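Local coordinates for VWFA domain-containing protein (Alicyclobacillus acidocaldarius subsp. acidocaldarius, PDB 3RAG) that is of unknown function but folds as a von Willebrand factor type A-like domain that holds a sodium ion, at residues R6-R11 with M93-V98; G68-I73 with Q84-Q89; L135-C140 with L172-I177. All blocks are in the same frame, centred on the assembly; numbering follows the deposited sequence.

How the interactions relate
All three contacts reach one sheet, but they differ in place and chemistry. Interaction 3 is its core: two neighbouring parallel strands joined by backbone hydrogen bonds, with nearly every residue buried. Interactions 1 and 2 share helix 79-106 and lay it against other parts of the same sheet by side-chain packing alone. Interaction 1 is buried and aliphatic, at the start of strand 10-17. Interaction 2 is partly buried, at the outermost strand 71-74, and mixes selenomethionines with the polar ends of Arg72 and Gln89. Interactions 1 and 3 also touch: Ile10 pairs with His136 through the backbone and packs on Leu135, so strands 10-17 and 135-142 run as neighbours.

Interaction 1 (R6-R11 with M93-V98); sequences REATIR and MTLQQV
Ile10 and Thr94 meet tip to tip, methyl against methyl. CD1 of Ile10 lies 3.8 Å from CG2 of Thr94. The same CD1 also packs against Leu95, 3.8 Å from its CG, and here the two side chains cross at a slant. One methyl of the strand thus touches two side chains of the helix. The Thr94 torsion explains which branch is offered. A chi1 of -65° puts OG1 beside the backbone N, which leaves CG2 anti to that nitrogen and facing Ile10. The hydroxyl OG1 is bonded to Thr90 O, one turn back in its own helix. The methyl can therefore serve an apolar contact while the polar branch is satisfied.

This is the tight part, and Ile10 and Leu95 are both buried. Val133 and Leu135 also pack on Ile10, and Leu129 of helix 116-132 packs on Leu95. The contact grows looser toward Ala8, the residue that leaves the helix 3-7. Its CB is 4.0 Å from CD2 of Leu95. On the solvent side the same CB is 4.3 Å from CG1 of Val98, which is partly exposed. The total area buried is modest, 181 Å².

The contact places the long helix 79-106 over the entry to strand 10-17. Such helix-on-sheet packing, with aliphatic side chains between the layers, is characteristic of the Rossmann-like alpha/beta fold of von Willebrand factor type A domains.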
ATOM      1  N   ARG A   6      -3.095  14.404  13.897  1.00 46.60           N
ATOM      2  CA  ARG A   6      -4.430  13.867  13.667  1.00 49.00           C
ATOM      3  C   ARG A   6      -4.833  14.085  12.215  1.00 49.14           C
ATOM      4  O   ARG A   6      -5.538  13.272  11.625  1.00 48.23           O
ATOM      5  CB  ARG A   6      -5.449  14.499  14.634  1.00 54.43           C
ATOM      6  CG  ARG A   6      -5.205  14.150  16.106  1.00 67.95           C
ATOM      7  CD  ARG A   6      -6.409  14.496  16.990  1.00 88.54           C
ATOM      8  NE  ARG A   6      -6.251  14.019  18.369  1.00104.16           N
ATOM      9  CZ  ARG A   6      -7.247  13.898  19.249  1.00113.46           C
ATOM     10  NH1 ARG A   6      -8.493  14.209  18.906  1.00115.13           N
ATOM     11  NH2 ARG A   6      -7.002  13.456  20.479  1.00115.26           N
ATOM     12  N   GLU A   7      -4.351  15.168  11.627  1.00 43.33           N
ATOM     13  CA  GLU A   7      -4.731  15.516  10.267  1.00 47.90           C
ATOM     14  C   GLU A   7      -3.894  14.788   9.213  1.00 48.11           C
ATOM     15  O   GLU A   7      -4.311  14.667   8.067  1.00 52.02           O
ATOM     16  CB  GLU A   7      -4.618  17.030  10.080  1.00 58.59           C
ATOM     17  CG  GLU A   7      -5.308  17.594   8.849  1.00 77.57           C
ATOM     18  CD  GLU A   7      -5.447  19.116   8.912  1.00 94.43           C
ATOM     19  OE1 GLU A   7      -5.207  19.691   9.999  1.00 97.09           O
ATOM     20  OE2 GLU A   7      -5.794  19.738   7.880  1.00 99.56           O
ATOM     21  N   ALA A   8      -2.708  14.320   9.593  1.00 37.99           N
ATOM     22  CA  ALA A   8      -1.765  13.799   8.606  1.00 33.64           C
ATOM     23  C   ALA A   8      -1.897  12.281   8.402  1.00 34.10           C
ATOM     24  O   ALA A   8      -0.913  11.605   8.107  1.00 36.06           O
ATOM     25  CB  ALA A   8      -0.315  14.187   8.966  1.00 32.53           C
ATOM     26  N   THR A   9      -3.114  11.765   8.543  1.00 30.76           N
ATOM     27  CA  THR A   9      -3.369  10.323   8.357  1.00 33.93           C
ATOM     28  C   THR A   9      -2.798   9.826   7.035  1.00 36.17           C
ATOM     29  O   THR A   9      -2.972  10.466   5.998  1.00 34.49           O
ATOM     30  CB  THR A   9      -4.879  10.013   8.423  1.00 33.26           C
ATOM     31  OG1 THR A   9      -5.345  10.339   9.734  1.00 37.86           O
ATOM     32  CG2 THR A   9      -5.164   8.526   8.123  1.00 32.32           C
ATOM     33  N   ILE A  10      -2.102   8.690   7.076  1.00 28.26           N
ATOM     34  CA  ILE A  10      -1.472   8.143   5.874  1.00 26.88           C
ATOM     35  C   ILE A  10      -2.419   7.093   5.273  1.00 27.67           C
ATOM     36  O   ILE A  10      -3.011   6.311   6.002  1.00 28.96           O
ATOM     37  CB  ILE A  10      -0.111   7.519   6.212  1.00 29.44           C
ATOM     38  CG1 ILE A  10       0.874   8.614   6.655  1.00 33.75           C
ATOM     39  CG2 ILE A  10       0.461   6.762   5.003  1.00 28.90           C
ATOM     40  CD1 ILE A  10       1.409   9.499   5.508  1.00 34.73           C
ATOM     41  N   ARG A  11      -2.577   7.118   3.949  1.00 27.12           N
ATOM     42  CA  ARG A  11      -3.480   6.204   3.255  1.00 30.54           C
ATOM     43  C   ARG A  11      -2.748   5.539   2.094  1.00 26.88           C
ATOM     44  O   ARG A  11      -2.282   6.221   1.182  1.00 29.39           O
ATOM     45  CB  ARG A  11      -4.676   6.979   2.717  1.00 33.61           C
ATOM     46  CG  ARG A  11      -5.513   7.597   3.825  1.00 37.15           C
ATOM     47  CD  ARG A  11      -6.691   8.398   3.273  1.00 43.40           C
ATOM     48  NE  ARG A  11      -7.501   8.902   4.381  1.00 55.87           N
ATOM     49  CZ  ARG A  11      -7.314  10.089   4.941  1.00 61.69           C
ATOM     50  NH1 ARG A  11      -6.374  10.888   4.468  1.00 55.83           N
ATOM     51  NH2 ARG A  11      -8.067  10.482   5.959  1.00 66.60           N
HETATM   52  N   MSE A  93       8.354   9.960   3.017  1.00 32.44           N
HETATM   53  CA  MSE A  93       8.313  10.980   1.973  1.00 33.17           C
HETATM   54  C   MSE A  93       7.032  11.823   1.991  1.00 32.46           C
HETATM   55  O   MSE A  93       7.075  13.050   1.819  1.00 32.80           O
HETATM   56  CB  MSE A  93       8.558  10.351   0.580  1.00 35.59           C
HETATM   57  CG  MSE A  93      10.028   9.954   0.372  1.00 45.93           C
HETATM   58 SE   MSE A  93      10.433   9.179  -1.229  1.00 49.29          SE
HETATM   59  CE  MSE A  93       9.626   7.602  -1.093  1.00 40.06           C
ATOM     60  N   THR A  94       5.891  11.169   2.195  1.00 29.55           N
ATOM     61  CA  THR A  94       4.627  11.881   2.233  1.00 30.02           C
ATOM     62  C   THR A  94       4.610  12.864   3.415  1.00 32.79           C
ATOM     63  O   THR A  94       4.189  14.018   3.284  1.00 31.03           O
ATOM     64  CB  THR A  94       3.447  10.895   2.350  1.00 30.51           C
ATOM     65  OG1 THR A  94       3.393  10.087   1.153  1.00 28.71           O
ATOM     66  CG2 THR A  94       2.133  11.642   2.507  1.00 31.38           C
ATOM     67  N   LEU A  95       5.065  12.398   4.570  1.00 28.64           N
ATOM     68  CA  LEU A  95       5.060  13.250   5.764  1.00 31.01           C
ATOM     69  C   LEU A  95       6.056  14.413   5.656  1.00 31.95           C
ATOM     70  O   LEU A  95       5.815  15.511   6.184  1.00 34.68           O
ATOM     71  CB  LEU A  95       5.315  12.406   7.018  1.00 31.32           C
ATOM     72  CG  LEU A  95       4.162  11.448   7.328  1.00 32.25           C
ATOM     73  CD1 LEU A  95       4.603  10.493   8.423  1.00 31.22           C
ATOM     74  CD2 LEU A  95       2.906  12.233   7.754  1.00 31.33           C
ATOM     75  N   GLN A  96       7.178  14.182   4.976  1.00 32.65           N
ATOM     76  CA  GLN A  96       8.127  15.263   4.735  1.00 36.66           C
ATOM     77  C   GLN A  96       7.462  16.353   3.911  1.00 40.53           C
ATOM     78  O   GLN A  96       7.666  17.540   4.156  1.00 36.56           O
ATOM     79  CB  GLN A  96       9.396  14.756   4.035  1.00 40.86           C
ATOM     80  CG  GLN A  96      10.271  13.900   4.934  1.00 48.65           C
ATOM     81  CD  GLN A  96      11.446  13.254   4.214  1.00 61.89           C
ATOM     82  OE1 GLN A  96      12.472  12.983   4.829  1.00 68.48           O
ATOM     83  NE2 GLN A  96      11.293  12.982   2.918  1.00 59.31           N
ATOM     84  N   GLN A  97       6.653  15.948   2.940  1.00 36.64           N
ATOM     85  CA  GLN A  97       5.947  16.906   2.099  1.00 39.42           C
ATOM     86  C   GLN A  97       4.922  17.658   2.924  1.00 36.07           C
ATOM     87  O   GLN A  97       4.768  18.865   2.773  1.00 38.49           O
ATOM     88  CB  GLN A  97       5.254  16.207   0.909  1.00 42.90           C
ATOM     89  CG  GLN A  97       6.186  15.345   0.050  1.00 48.54           C
ATOM     90  CD  GLN A  97       5.443  14.410  -0.940  1.00 72.26           C
ATOM     91  OE1 GLN A  97       4.331  13.915  -0.671  1.00 63.67           O
ATOM     92  NE2 GLN A  97       6.075  14.162  -2.085  1.00 71.75           N
ATOM     93  N   VAL A  98       4.196  16.941   3.779  1.00 36.05           N
ATOM     94  CA  VAL A  98       3.209  17.575   4.644  1.00 34.71           C
ATOM     95  C   VAL A  98       3.855  18.637   5.529  1.00 36.09           C
ATOM     96  O   VAL A  98       3.341  19.757   5.671  1.00 36.44           O
ATOM     97  CB  VAL A  98       2.473  16.539   5.536  1.00 36.09           C
ATOM     98  CG1 VAL A  98       1.665  17.238   6.625  1.00 38.62           C
ATOM     99  CG2 VAL A  98       1.575  15.647   4.675  1.00 39.60           C
TER

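Interaction 2 (G68-I73 with Q84-Q89); sequences GGMCRI and QMMTHQ
Met70 turns its CG beside the backbone N, with chi1 at -75°, and its extended chi2 then carries SE toward the helix. Met85 takes the other course: its CG is anti to the backbone N (chi1 174°). One further bend, at chi2 (-85°), brings its SE alongside Met70, and a bend at chi3 then turns CE toward Arg72. The contact belongs to the alpha/beta layering of a von Willebrand factor type A-like fold. Helix 79-106 lies against strand 71-74, which forms one margin of the sheet. All three methionines are selenomethionines.

Met70 is the centre of the contact and is buried. Its side chain crosses that of Gln89 at about a right angle, and SE of Met70 is 4.0 Å from CD of Gln89. The position of Met70 CE is doubtful, because it is modelled too close to Met86. Asn42 of strand 40-46 touches both Met70 and Met86, and Met86 reaches on to Ile44 and Leu14. The helix therefore rests on several strands at once.

Arg72 is partly exposed. Its aliphatic part slides past Met86 in the opposite direction, with CG of Arg72 3.9 Å from SE of Met86. Its chain runs across Met85 at about a right angle, and NE of Arg72 is 4.1 Å from CE of Met85.

NH2 of Arg72 makes a weak hydrogen bond to a glycerol, probably from the crystallisation liquor. A firmer bond holds the guanidinium: Arg72 NH2 to Cys71 O is 2.8 Å. The oxygen lies near the guanidinium plane, but the nitrogen stands well above the carbonyl plane.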
ATOM      1  N   GLY A  68       1.878   7.651  -7.157  1.00 28.87           N
ATOM      2  CA  GLY A  68       2.783   8.400  -6.304  1.00 28.68           C
ATOM      3  C   GLY A  68       3.584   7.534  -5.348  1.00 32.84           C
ATOM      4  O   GLY A  68       4.052   8.017  -4.311  1.00 28.57           O
ATOM      5  N   GLY A  69       3.761   6.259  -5.691  1.00 26.95           N
ATOM      6  CA  GLY A  69       4.442   5.335  -4.793  1.00 24.71           C
ATOM      7  C   GLY A  69       5.671   4.669  -5.405  1.00 27.32           C
ATOM      8  O   GLY A  69       6.321   5.219  -6.308  1.00 28.91           O
HETATM    9  N   MSE A  70       6.001   3.486  -4.896  1.00 26.62           N
HETATM   10  CA  MSE A  70       7.234   2.791  -5.281  1.00 26.73           C
HETATM   11  C   MSE A  70       6.894   1.451  -5.885  1.00 25.56           C
HETATM   12  O   MSE A  70       5.883   0.852  -5.521  1.00 27.01           O
HETATM   13  CB  MSE A  70       8.110   2.539  -4.028  1.00 30.19           C
HETATM   14  CG  MSE A  70       8.835   3.763  -3.489  1.00 47.56           C
HETATM   15 SE   MSE A  70       9.821   3.399  -1.995  1.00 35.50          SE
HETATM   16  CE  MSE A  70      10.131   1.694  -2.149  1.00 22.30           C
ATOM     17  N   CYS A  71       7.747   0.977  -6.786  1.00 27.45           N
ATOM     18  CA  CYS A  71       7.647  -0.388  -7.296  1.00 24.86           C
ATOM     19  C   CYS A  71       8.949  -1.111  -6.991  1.00 28.84           C
ATOM     20  O   CYS A  71      10.043  -0.591  -7.281  1.00 26.08           O
ATOM     21  CB  CYS A  71       7.399  -0.391  -8.814  1.00 27.59           C
ATOM     22  SG  CYS A  71       7.466  -2.049  -9.543  1.00 29.55           S
ATOM     23  N   ARG A  72       8.843  -2.303  -6.411  1.00 25.26           N
ATOM     24  CA  ARG A  72      10.017  -3.150  -6.226  1.00 27.78           C
ATOM     25  C   ARG A  72       9.653  -4.543  -6.731  1.00 26.82           C
ATOM     26  O   ARG A  72       8.497  -4.943  -6.665  1.00 27.95           O
ATOM     27  CB  ARG A  72      10.421  -3.211  -4.742  1.00 25.15           C
ATOM     28  CG  ARG A  72      10.990  -1.887  -4.217  1.00 27.93           C
ATOM     29  CD  ARG A  72      12.289  -1.500  -4.925  1.00 33.14           C
ATOM     30  NE  ARG A  72      12.830  -0.248  -4.378  1.00 43.13           N
ATOM     31  CZ  ARG A  72      12.572   0.971  -4.855  1.00 45.91           C
ATOM     32  NH1 ARG A  72      13.122   2.042  -4.284  1.00 47.27           N
ATOM     33  NH2 ARG A  72      11.776   1.134  -5.902  1.00 37.27           N
ATOM     34  N   ILE A  73      10.657  -5.263  -7.209  1.00 25.83           N
ATOM     35  CA  ILE A  73      10.474  -6.568  -7.824  1.00 26.13           C
ATOM     36  C   ILE A  73      11.386  -7.546  -7.084  1.00 30.17           C
ATOM     37  O   ILE A  73      12.593  -7.370  -7.070  1.00 29.22           O
ATOM     38  CB  ILE A  73      10.795  -6.498  -9.327  1.00 28.89           C
ATOM     39  CG1 ILE A  73       9.804  -5.537 -10.015  1.00 26.51           C
ATOM     40  CG2 ILE A  73      10.721  -7.896  -9.965  1.00 27.65           C
ATOM     41  CD1 ILE A  73      10.204  -5.144 -11.452  1.00 28.88           C
ATOM     42  N   GLN A  84       7.634  -3.906   4.234  1.00 30.93           N
ATOM     43  CA  GLN A  84       7.890  -3.046   5.385  1.00 33.93           C
ATOM     44  C   GLN A  84       8.736  -1.830   4.978  1.00 34.38           C
ATOM     45  O   GLN A  84       8.388  -0.691   5.312  1.00 36.59           O
ATOM     46  CB  GLN A  84       8.549  -3.842   6.519  1.00 31.41           C
ATOM     47  CG  GLN A  84       7.703  -4.976   7.053  1.00 37.31           C
ATOM     48  CD  GLN A  84       8.441  -5.837   8.058  1.00 44.73           C
ATOM     49  OE1 GLN A  84       9.300  -5.352   8.785  1.00 46.30           O
ATOM     50  NE2 GLN A  84       8.105  -7.123   8.101  1.00 42.27           N
HETATM   51  N   MSE A  85       9.821  -2.047   4.226  1.00 31.71           N
HETATM   52  CA  MSE A  85      10.650  -0.925   3.788  1.00 32.72           C
HETATM   53  C   MSE A  85       9.864   0.077   2.957  1.00 35.51           C
HETATM   54  O   MSE A  85      10.012   1.292   3.146  1.00 31.68           O
HETATM   55  CB  MSE A  85      11.877  -1.388   2.970  1.00 31.91           C
HETATM   56  CG  MSE A  85      12.722  -0.245   2.351  1.00 38.06           C
HETATM   57 SE   MSE A  85      12.220   0.439   0.725  1.00 40.22          SE
HETATM   58  CE  MSE A  85      12.559  -0.944  -0.369  1.00 64.06           C
HETATM   59  N   MSE A  86       9.067  -0.409   2.006  1.00 30.08           N
HETATM   60  CA  MSE A  86       8.414   0.512   1.082  1.00 29.73           C
HETATM   61  C   MSE A  86       7.390   1.344   1.834  1.00 27.33           C
HETATM   62  O   MSE A  86       7.253   2.546   1.569  1.00 31.54           O
HETATM   63  CB  MSE A  86       7.713  -0.229  -0.073  1.00 31.73           C
HETATM   64  CG  MSE A  86       8.643  -0.915  -1.074  1.00 36.77           C
HETATM   65 SE   MSE A  86       7.702  -2.041  -2.204  1.00 34.14          SE
HETATM   66  CE  MSE A  86       6.110  -1.751  -1.733  1.00 19.81           C
ATOM     67  N   THR A  87       6.661   0.690   2.737  1.00 30.12           N
ATOM     68  CA  THR A  87       5.576   1.354   3.469  1.00 31.92           C
ATOM     69  C   THR A  87       6.191   2.482   4.291  1.00 36.02           C
ATOM     70  O   THR A  87       5.740   3.629   4.236  1.00 30.36           O
ATOM     71  CB  THR A  87       4.811   0.364   4.363  1.00 34.52           C
ATOM     72  OG1 THR A  87       4.220  -0.639   3.534  1.00 32.26           O
ATOM     73  CG2 THR A  87       3.685   1.060   5.154  1.00 30.54           C
ATOM     74  N   HIS A  88       7.254   2.166   5.024  1.00 30.79           N
ATOM     75  CA  HIS A  88       7.942   3.217   5.790  1.00 38.51           C
ATOM     76  C   HIS A  88       8.579   4.321   4.938  1.00 36.33           C
ATOM     77  O   HIS A  88       8.451   5.518   5.251  1.00 33.01           O
ATOM     78  CB  HIS A  88       8.943   2.603   6.780  1.00 43.40           C
ATOM     79  CG  HIS A  88       8.283   1.978   7.972  1.00 59.53           C
ATOM     80  ND1 HIS A  88       7.669   2.724   8.958  1.00 67.79           N
ATOM     81  CD2 HIS A  88       8.121   0.681   8.328  1.00 62.20           C
ATOM     82  CE1 HIS A  88       7.165   1.914   9.873  1.00 63.80           C
ATOM     83  NE2 HIS A  88       7.428   0.669   9.516  1.00 61.16           N
ATOM     84  N   GLN A  89       9.249   3.951   3.850  1.00 31.49           N
ATOM     85  CA  GLN A  89       9.899   4.971   3.056  1.00 34.46           C
ATOM     86  C   GLN A  89       8.900   5.911   2.372  1.00 35.38           C
ATOM     87  O   GLN A  89       9.119   7.116   2.332  1.00 32.35           O
ATOM     88  CB  GLN A  89      10.886   4.333   2.070  1.00 35.77           C
ATOM     89  CG  GLN A  89      11.686   5.289   1.263  1.00 52.44           C
ATOM     90  CD  GLN A  89      12.779   4.576   0.476  1.00 61.63           C
ATOM     91  OE1 GLN A  89      13.176   3.455   0.822  1.00 61.63           O
ATOM     92  NE2 GLN A  89      13.262   5.217  -0.587  1.00 60.27           N
TER

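Interaction 3 (L135-C140 with L172-I177); sequences LHLVVC and LAVSVI
Cys140 and Ile177 are neighbours in a parallel strand pair, and the Ile177 side chain can be followed outward. CB bears CG1 in the position between the backbone N and the carbonyl carbon, with chi1 at 66°. That turn sends CG1 of Ile177 toward Cys140, 3.7 Å from its SG. The tip, CD1, meets the same SG at 3.7 Å. It also reaches CG1 of Val138, more loosely, at 4.3 Å.

Five backbone hydrogen bonds hold the strands, alternating in direction. Ala173 N gives to Leu135 O, and Leu137 N to Ala173 O. Ser175, Val139 and Ile177 continue the ladder, and Val139 N to Ser175 O is 2.9 Å. CA-H...O contacts lie between them, as from Val174 CA to Leu137 O at 3.2 Å.

The face of Leu135, Leu137 and Leu172 is covered by helix 151-165, the crossover of this beta-alpha-beta unit. Leu135 and Leu172 lie side by side. On the other face, helix 214-232 packs on His136, Val138 and Cys140. There Ser175 OG is bonded to Gln191 O.

Leu137 and Val139 bond to strand 172-179, while His136 and Val138 bond to strand 10-17. The polar backbone is thus met from both neighbours, and mainly apolar side chains fill the layers.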
ATOM      1  N   LEU A 135      -2.414   5.080  10.281  1.00 29.82           N
ATOM      2  CA  LEU A 135      -2.004   4.500   9.014  1.00 27.47           C
ATOM      3  C   LEU A 135      -3.158   3.655   8.529  1.00 28.23           C
ATOM      4  O   LEU A 135      -3.571   2.707   9.213  1.00 31.38           O
ATOM      5  CB  LEU A 135      -0.764   3.624   9.204  1.00 27.83           C
ATOM      6  CG  LEU A 135      -0.365   2.752   8.005  1.00 32.98           C
ATOM      7  CD1 LEU A 135      -0.196   3.615   6.760  1.00 33.22           C
ATOM      8  CD2 LEU A 135       0.903   1.982   8.324  1.00 34.22           C
ATOM      9  N   HIS A 136      -3.706   4.004   7.368  1.00 29.85           N
ATOM     10  CA  HIS A 136      -4.799   3.208   6.793  1.00 28.11           C
ATOM     11  C   HIS A 136      -4.236   2.541   5.547  1.00 26.43           C
ATOM     12  O   HIS A 136      -3.752   3.219   4.667  1.00 26.94           O
ATOM     13  CB  HIS A 136      -5.978   4.087   6.388  1.00 29.30           C
ATOM     14  CG  HIS A 136      -6.636   4.774   7.536  1.00 33.16           C
ATOM     15  ND1 HIS A 136      -7.603   5.743   7.362  1.00 33.45           N
ATOM     16  CD2 HIS A 136      -6.476   4.632   8.871  1.00 32.85           C
ATOM     17  CE1 HIS A 136      -8.007   6.171   8.545  1.00 35.04           C
ATOM     18  NE2 HIS A 136      -7.343   5.510   9.477  1.00 37.12           N
ATOM     19  N   LEU A 137      -4.315   1.220   5.489  1.00 25.87           N
ATOM     20  CA  LEU A 137      -3.604   0.450   4.472  1.00 24.25           C
ATOM     21  C   LEU A 137      -4.538  -0.612   3.926  1.00 24.60           C
ATOM     22  O   LEU A 137      -5.136  -1.380   4.699  1.00 28.17           O
ATOM     23  CB  LEU A 137      -2.406  -0.258   5.129  1.00 29.48           C
ATOM     24  CG  LEU A 137      -1.623  -1.264   4.272  1.00 30.74           C
ATOM     25  CD1 LEU A 137      -0.992  -0.611   3.067  1.00 26.32           C
ATOM     26  CD2 LEU A 137      -0.552  -2.027   5.082  1.00 31.48           C
ATOM     27  N   VAL A 138      -4.675  -0.674   2.604  1.00 25.03           N
ATOM     28  CA  VAL A 138      -5.366  -1.799   2.008  1.00 24.75           C
ATOM     29  C   VAL A 138      -4.339  -2.609   1.246  1.00 26.41           C
ATOM     30  O   VAL A 138      -3.636  -2.079   0.372  1.00 26.88           O
ATOM     31  CB  VAL A 138      -6.455  -1.355   1.014  1.00 25.41           C
ATOM     32  CG1 VAL A 138      -7.111  -2.586   0.398  1.00 27.38           C
ATOM     33  CG2 VAL A 138      -7.502  -0.509   1.750  1.00 28.99           C
ATOM     34  N   VAL A 139      -4.234  -3.891   1.583  1.00 26.46           N
ATOM     35  CA  VAL A 139      -3.312  -4.773   0.875  1.00 24.78           C
ATOM     36  C   VAL A 139      -4.145  -5.523  -0.181  1.00 23.35           C
ATOM     37  O   VAL A 139      -5.131  -6.191   0.180  1.00 25.54           O
ATOM     38  CB  VAL A 139      -2.675  -5.778   1.856  1.00 27.09           C
ATOM     39  CG1 VAL A 139      -1.728  -6.703   1.107  1.00 27.32           C
ATOM     40  CG2 VAL A 139      -1.928  -5.038   2.994  1.00 27.23           C
ATOM     41  N   CYS A 140      -3.783  -5.383  -1.467  1.00 25.06           N
ATOM     42  CA  CYS A 140      -4.507  -6.018  -2.585  1.00 27.20           C
ATOM     43  C   CYS A 140      -3.671  -7.177  -3.060  1.00 25.96           C
ATOM     44  O   CYS A 140      -2.561  -6.967  -3.534  1.00 24.74           O
ATOM     45  CB  CYS A 140      -4.671  -5.075  -3.788  1.00 27.86           C
ATOM     46  SG  CYS A 140      -5.573  -3.590  -3.397  1.00 33.67           S
ATOM     47  N   LEU A 172      -3.305   1.557  13.590  1.00 36.78           N
ATOM     48  CA  LEU A 172      -3.233   0.832  12.344  1.00 34.13           C
ATOM     49  C   LEU A 172      -4.617   0.329  11.950  1.00 34.20           C
ATOM     50  O   LEU A 172      -5.316  -0.301  12.756  1.00 34.51           O
ATOM     51  CB  LEU A 172      -2.304  -0.369  12.495  1.00 38.98           C
ATOM     52  CG  LEU A 172      -2.223  -1.287  11.288  1.00 43.56           C
ATOM     53  CD1 LEU A 172      -1.620  -0.554  10.077  1.00 43.29           C
ATOM     54  CD2 LEU A 172      -1.411  -2.520  11.629  1.00 51.81           C
ATOM     55  N   ALA A 173      -5.006   0.592  10.707  1.00 31.39           N
ATOM     56  CA  ALA A 173      -6.222   0.011  10.159  1.00 33.31           C
ATOM     57  C   ALA A 173      -5.829  -0.660   8.849  1.00 29.29           C
ATOM     58  O   ALA A 173      -5.467   0.015   7.901  1.00 26.52           O
ATOM     59  CB  ALA A 173      -7.287   1.088   9.914  1.00 32.64           C
ATOM     60  N   VAL A 174      -5.857  -1.982   8.831  1.00 28.14           N
ATOM     61  CA  VAL A 174      -5.486  -2.727   7.622  1.00 26.48           C
ATOM     62  C   VAL A 174      -6.674  -3.526   7.119  1.00 26.38           C
ATOM     63  O   VAL A 174      -7.371  -4.222   7.885  1.00 29.70           O
ATOM     64  CB  VAL A 174      -4.261  -3.653   7.875  1.00 31.25           C
ATOM     65  CG1 VAL A 174      -4.574  -4.660   8.971  1.00 37.61           C
ATOM     66  CG2 VAL A 174      -3.833  -4.378   6.597  1.00 32.76           C
ATOM     67  N   SER A 175      -6.912  -3.439   5.813  1.00 28.12           N
ATOM     68  CA  SER A 175      -7.933  -4.269   5.172  1.00 26.96           C
ATOM     69  C   SER A 175      -7.221  -5.067   4.088  1.00 26.48           C
ATOM     70  O   SER A 175      -6.178  -4.635   3.574  1.00 25.87           O
ATOM     71  CB  SER A 175      -9.001  -3.369   4.542  1.00 32.06           C
ATOM     72  OG  SER A 175      -9.930  -4.130   3.788  1.00 29.80           O
ATOM     73  N   VAL A 176      -7.762  -6.232   3.743  1.00 29.37           N
ATOM     74  CA  VAL A 176      -7.137  -7.038   2.708  1.00 26.81           C
ATOM     75  C   VAL A 176      -8.185  -7.382   1.658  1.00 27.23           C
ATOM     76  O   VAL A 176      -9.331  -7.747   1.981  1.00 28.91           O
ATOM     77  CB  VAL A 176      -6.563  -8.358   3.305  1.00 27.95           C
ATOM     78  CG1 VAL A 176      -5.983  -9.255   2.202  1.00 26.59           C
ATOM     79  CG2 VAL A 176      -5.539  -8.056   4.428  1.00 27.44           C
ATOM     80  N   ILE A 177      -7.813  -7.221   0.397  1.00 26.05           N
ATOM     81  CA  ILE A 177      -8.658  -7.728  -0.657  1.00 26.80           C
ATOM     82  C   ILE A 177      -7.865  -8.614  -1.582  1.00 26.31           C
ATOM     83  O   ILE A 177      -6.639  -8.497  -1.684  1.00 29.07           O
ATOM     84  CB  ILE A 177      -9.353  -6.616  -1.459  1.00 35.22           C
ATOM     85  CG1 ILE A 177      -8.363  -5.791  -2.222  1.00 33.01           C
ATOM     86  CG2 ILE A 177     -10.148  -5.686  -0.561  1.00 31.40           C
ATOM     87  CD1 ILE A 177      -9.048  -4.581  -2.870  1.00 46.48           C
TER